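Local coordinates for protein aminomethyltransferase (Bartonella henselae, PDB 3GIR) that belongs to the aminomethyltransferase family, with a folate-binding-type domain followed by a C-terminal barrel domain, at residues A[98-103]-A[157-162]. Numbering follows the deposited sequence.
Sequences LSYALP and EKRAFG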
ATOM      1  N   LEU A  98      -0.997   4.547 -20.771  1.00 18.18           N
ATOM      2  CA  LEU A  98      -1.480   4.192 -19.428  1.00 17.91           C
ATOM      3  C   LEU A  98      -2.748   3.395 -19.472  1.00 19.62           C
ATOM      4  O   LEU A  98      -2.915   2.458 -18.695  1.00 20.07           O
ATOM      5  CB  LEU A  98      -1.548   5.420 -18.488  1.00 18.39           C
ATOM      6  CG  LEU A  98      -0.148   5.882 -18.073  1.00 18.48           C
ATOM      7  CD1 LEU A  98      -0.327   7.307 -17.499  1.00 19.43           C
ATOM      8  CD2 LEU A  98       0.505   4.922 -17.041  1.00 19.64           C
ATOM      9  N   SER A  99      -3.627   3.727 -20.417  1.00 19.77           N
ATOM     10  CA  SER A  99      -4.893   2.968 -20.539  1.00 20.01           C
ATOM     11  C   SER A  99      -4.717   1.585 -21.141  1.00 20.75           C
ATOM     12  O   SER A  99      -5.592   0.760 -21.028  1.00 21.07           O
ATOM     13  CB  SER A  99      -5.893   3.794 -21.361  1.00 21.62           C
ATOM     14  OG  SER A  99      -6.022   5.082 -20.867  1.00 24.36           O
ATOM     15  N   TYR A 100      -3.582   1.321 -21.749  1.00 20.02           N
ATOM     16  CA  TYR A 100      -3.201  -0.031 -22.150  1.00 20.48           C
ATOM     17  C   TYR A 100      -2.463  -0.786 -21.058  1.00 20.57           C
ATOM     18  O   TYR A 100      -2.747  -1.950 -20.744  1.00 20.18           O
ATOM     19  CB  TYR A 100      -2.352   0.061 -23.389  1.00 20.97           C
ATOM     20  CG  TYR A 100      -1.716  -1.244 -23.777  1.00 20.28           C
ATOM     21  CD1 TYR A 100      -2.490  -2.315 -24.211  1.00 23.78           C
ATOM     22  CD2 TYR A 100      -0.360  -1.429 -23.716  1.00 20.16           C
ATOM     23  CE1 TYR A 100      -1.920  -3.513 -24.544  1.00 23.53           C
ATOM     24  CE2 TYR A 100       0.231  -2.623 -24.086  1.00 21.78           C
ATOM     25  CZ  TYR A 100      -0.586  -3.675 -24.526  1.00 20.06           C
ATOM     26  OH  TYR A 100      -0.046  -4.892 -24.841  1.00 23.33           O
ATOM     27  N   ALA A 101      -1.514  -0.096 -20.413  1.00 18.73           N
ATOM     28  CA  ALA A 101      -0.688  -0.768 -19.417  1.00 18.27           C
ATOM     29  C   ALA A 101      -1.442  -1.164 -18.194  1.00 18.18           C
ATOM     30  O   ALA A 101      -1.153  -2.200 -17.581  1.00 20.36           O
ATOM     31  CB  ALA A 101       0.585   0.094 -19.009  1.00 18.20           C
ATOM     32  N   LEU A 102      -2.380  -0.302 -17.793  1.00 18.49           N
ATOM     33  CA  LEU A 102      -3.132  -0.477 -16.535  1.00 18.37           C
ATOM     34  C   LEU A 102      -4.621  -0.427 -16.817  1.00 19.73           C
ATOM     35  O   LEU A 102      -5.029   0.292 -17.753  1.00 21.43           O
ATOM     36  CB  LEU A 102      -2.836   0.667 -15.566  1.00 19.79           C
ATOM     37  CG  LEU A 102      -1.380   0.865 -15.194  1.00 18.37           C
ATOM     38  CD1 LEU A 102      -1.175   2.167 -14.367  1.00 22.03           C
ATOM     39  CD2 LEU A 102      -0.817  -0.358 -14.398  1.00 22.48           C
ATOM     40  N   PRO A 103      -5.425  -1.005 -15.905  1.00 19.66           N
ATOM     41  CA  PRO A 103      -6.896  -0.942 -16.096  1.00 21.12           C
ATOM     42  C   PRO A 103      -7.504   0.373 -15.601  1.00 22.65           C
ATOM     43  O   PRO A 103      -8.296   0.393 -14.658  1.00 23.86           O
ATOM     44  CB  PRO A 103      -7.405  -2.140 -15.282  1.00 21.07           C
ATOM     45  CG  PRO A 103      -6.385  -2.259 -14.175  1.00 21.78           C
ATOM     46  CD  PRO A 103      -5.053  -1.831 -14.764  1.00 20.95           C
ATOM     47  N   GLU A 157       8.065  -0.384 -19.425  1.00 19.41           N
ATOM     48  CA  GLU A 157       8.919  -0.028 -20.577  1.00 21.60           C
ATOM     49  C   GLU A 157       8.557  -0.905 -21.782  1.00 21.25           C
ATOM     50  O   GLU A 157       8.419  -0.417 -22.908  1.00 20.93           O
ATOM     51  CB  GLU A 157      10.382  -0.263 -20.211  1.00 24.12           C
ATOM     52  CG  GLU A 157      11.309   0.679 -20.700  1.00 32.22           C
ATOM     53  CD  GLU A 157      12.739   0.460 -20.186  1.00 38.43           C
ATOM     54  OE1 GLU A 157      13.428   1.473 -20.172  1.00 36.55           O
ATOM     55  OE2 GLU A 157      13.160  -0.695 -19.834  1.00 41.68           O
ATOM     56  N   LYS A 158       8.335  -2.203 -21.574  1.00 20.21           N
ATOM     57  CA  LYS A 158       7.920  -3.049 -22.685  1.00 20.01           C
ATOM     58  C   LYS A 158       6.519  -2.705 -23.166  1.00 20.02           C
ATOM     59  O   LYS A 158       6.247  -2.709 -24.342  1.00 20.26           O
ATOM     60  CB  LYS A 158       7.983  -4.541 -22.313  1.00 19.30           C
ATOM     61  CG  LYS A 158       9.375  -5.063 -21.963  1.00 19.95           C
ATOM     62  CD  LYS A 158       9.272  -6.493 -21.449  1.00 23.29           C
ATOM     63  CE  LYS A 158      10.630  -6.941 -20.996  1.00 24.86           C
ATOM     64  NZ  LYS A 158      10.632  -8.172 -20.130  1.00 33.03           N
ATOM     65  N   ARG A 159       5.577  -2.448 -22.269  1.00 18.00           N
ATOM     66  CA  ARG A 159       4.213  -2.052 -22.703  1.00 18.74           C
ATOM     67  C   ARG A 159       4.176  -0.686 -23.399  1.00 18.44           C
ATOM     68  O   ARG A 159       3.197  -0.366 -24.117  1.00 19.72           O
ATOM     69  CB  ARG A 159       3.242  -2.086 -21.480  1.00 19.16           C
ATOM     70  CG  ARG A 159       3.029  -3.497 -20.937  1.00 19.98           C
ATOM     71  CD  ARG A 159       2.075  -3.602 -19.734  1.00 18.36           C
ATOM     72  NE  ARG A 159       2.215  -4.927 -19.152  1.00 18.89           N
ATOM     73  CZ  ARG A 159       1.427  -5.468 -18.247  1.00 18.71           C
ATOM     74  NH1 ARG A 159       0.337  -4.833 -17.809  1.00 19.17           N
ATOM     75  NH2 ARG A 159       1.779  -6.651 -17.795  1.00 19.61           N
ATOM     76  N   ALA A 160       5.211   0.124 -23.168  1.00 18.96           N
ATOM     77  CA  ALA A 160       5.384   1.404 -23.832  1.00 18.36           C
ATOM     78  C   ALA A 160       6.056   1.328 -25.202  1.00 19.46           C
ATOM     79  O   ALA A 160       6.135   2.341 -25.881  1.00 19.45           O
ATOM     80  CB  ALA A 160       6.147   2.394 -22.922  1.00 18.43           C
ATOM     81  N   PHE A 161       6.524   0.153 -25.593  1.00 19.64           N
ATOM     82  CA  PHE A 161       7.265   0.036 -26.885  1.00 21.63           C
ATOM     83  C   PHE A 161       6.499   0.674 -28.055  1.00 22.69           C
ATOM     84  O   PHE A 161       7.083   1.396 -28.885  1.00 24.27           O
ATOM     85  CB  PHE A 161       7.509  -1.413 -27.240  1.00 22.35           C
ATOM     86  CG  PHE A 161       8.664  -2.076 -26.542  1.00 19.64           C
ATOM     87  CD1 PHE A 161       9.696  -1.371 -25.931  1.00 22.21           C
ATOM     88  CD2 PHE A 161       8.681  -3.452 -26.465  1.00 22.65           C
ATOM     89  CE1 PHE A 161      10.762  -2.061 -25.329  1.00 23.37           C
ATOM     90  CE2 PHE A 161       9.759  -4.091 -25.879  1.00 20.66           C
ATOM     91  CZ  PHE A 161      10.732  -3.411 -25.315  1.00 23.07           C
ATOM     92  N   GLY A 162       5.217   0.411 -28.138  1.00 24.19           N
ATOM     93  CA  GLY A 162       4.445   1.012 -29.232  1.00 25.63           C
ATOM     94  C   GLY A 162       4.126   2.501 -29.122  1.00 27.12           C
ATOM     95  O   GLY A 162       3.725   3.158 -30.118  1.00 29.47           O
TER
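Arg159 reaches across to the last turn of helix 94-101 and donates from NH1 to the carbonyl O of Ala101, a side-chain hydrogen bond to a carbonyl at the C-terminal end of the helix. The two helices pack on the five-stranded antiparallel sheet of the folate-binding-type domain, and this bond ties the C-terminal end of helix 94-101 to helix 149-159. NH1 and O are 3.0 Å apart. The donor lies in the carbonyl plane on a lone pair of Ala101 O, which in turn sits at the guanidinium edge, while the N-H...O angle of 138° makes the bond noticeably bent.

Below the charged end, Arg159 CD rests against the methyl group of Ala101, 4.1 Å from CB, and is just as near the Ala101 CA. The chain is extended from CG to NE, with CG anti to the carbonyl carbon (chi1 -66°), and this stretch carries the guanidinium past the Ala101 methyl to the carbonyl of the same residue.

Tyr100 closes in on the base of the arginine. Its CG stands anti to the backbone N (chi1 171°), which brings the ring up to the backbone of Arg159, and the ring crosses the arginine chain at about a right angle. The ring edge faces the backbone O of Arg159.

Further out, the guanidinium is held from several directions: NE forms a salt bridge with Glu155, one turn earlier in its own helix, NH2 donates to Leu120 O at the end of strand 114-120, and Tyr293 adds a cation-pi contact. These partners probably fix the rotation of the group. Tyr100 CE2 meets the arginine at two points, 3.7 Å from Arg159 O and 4.0 Å from Arg159 CB.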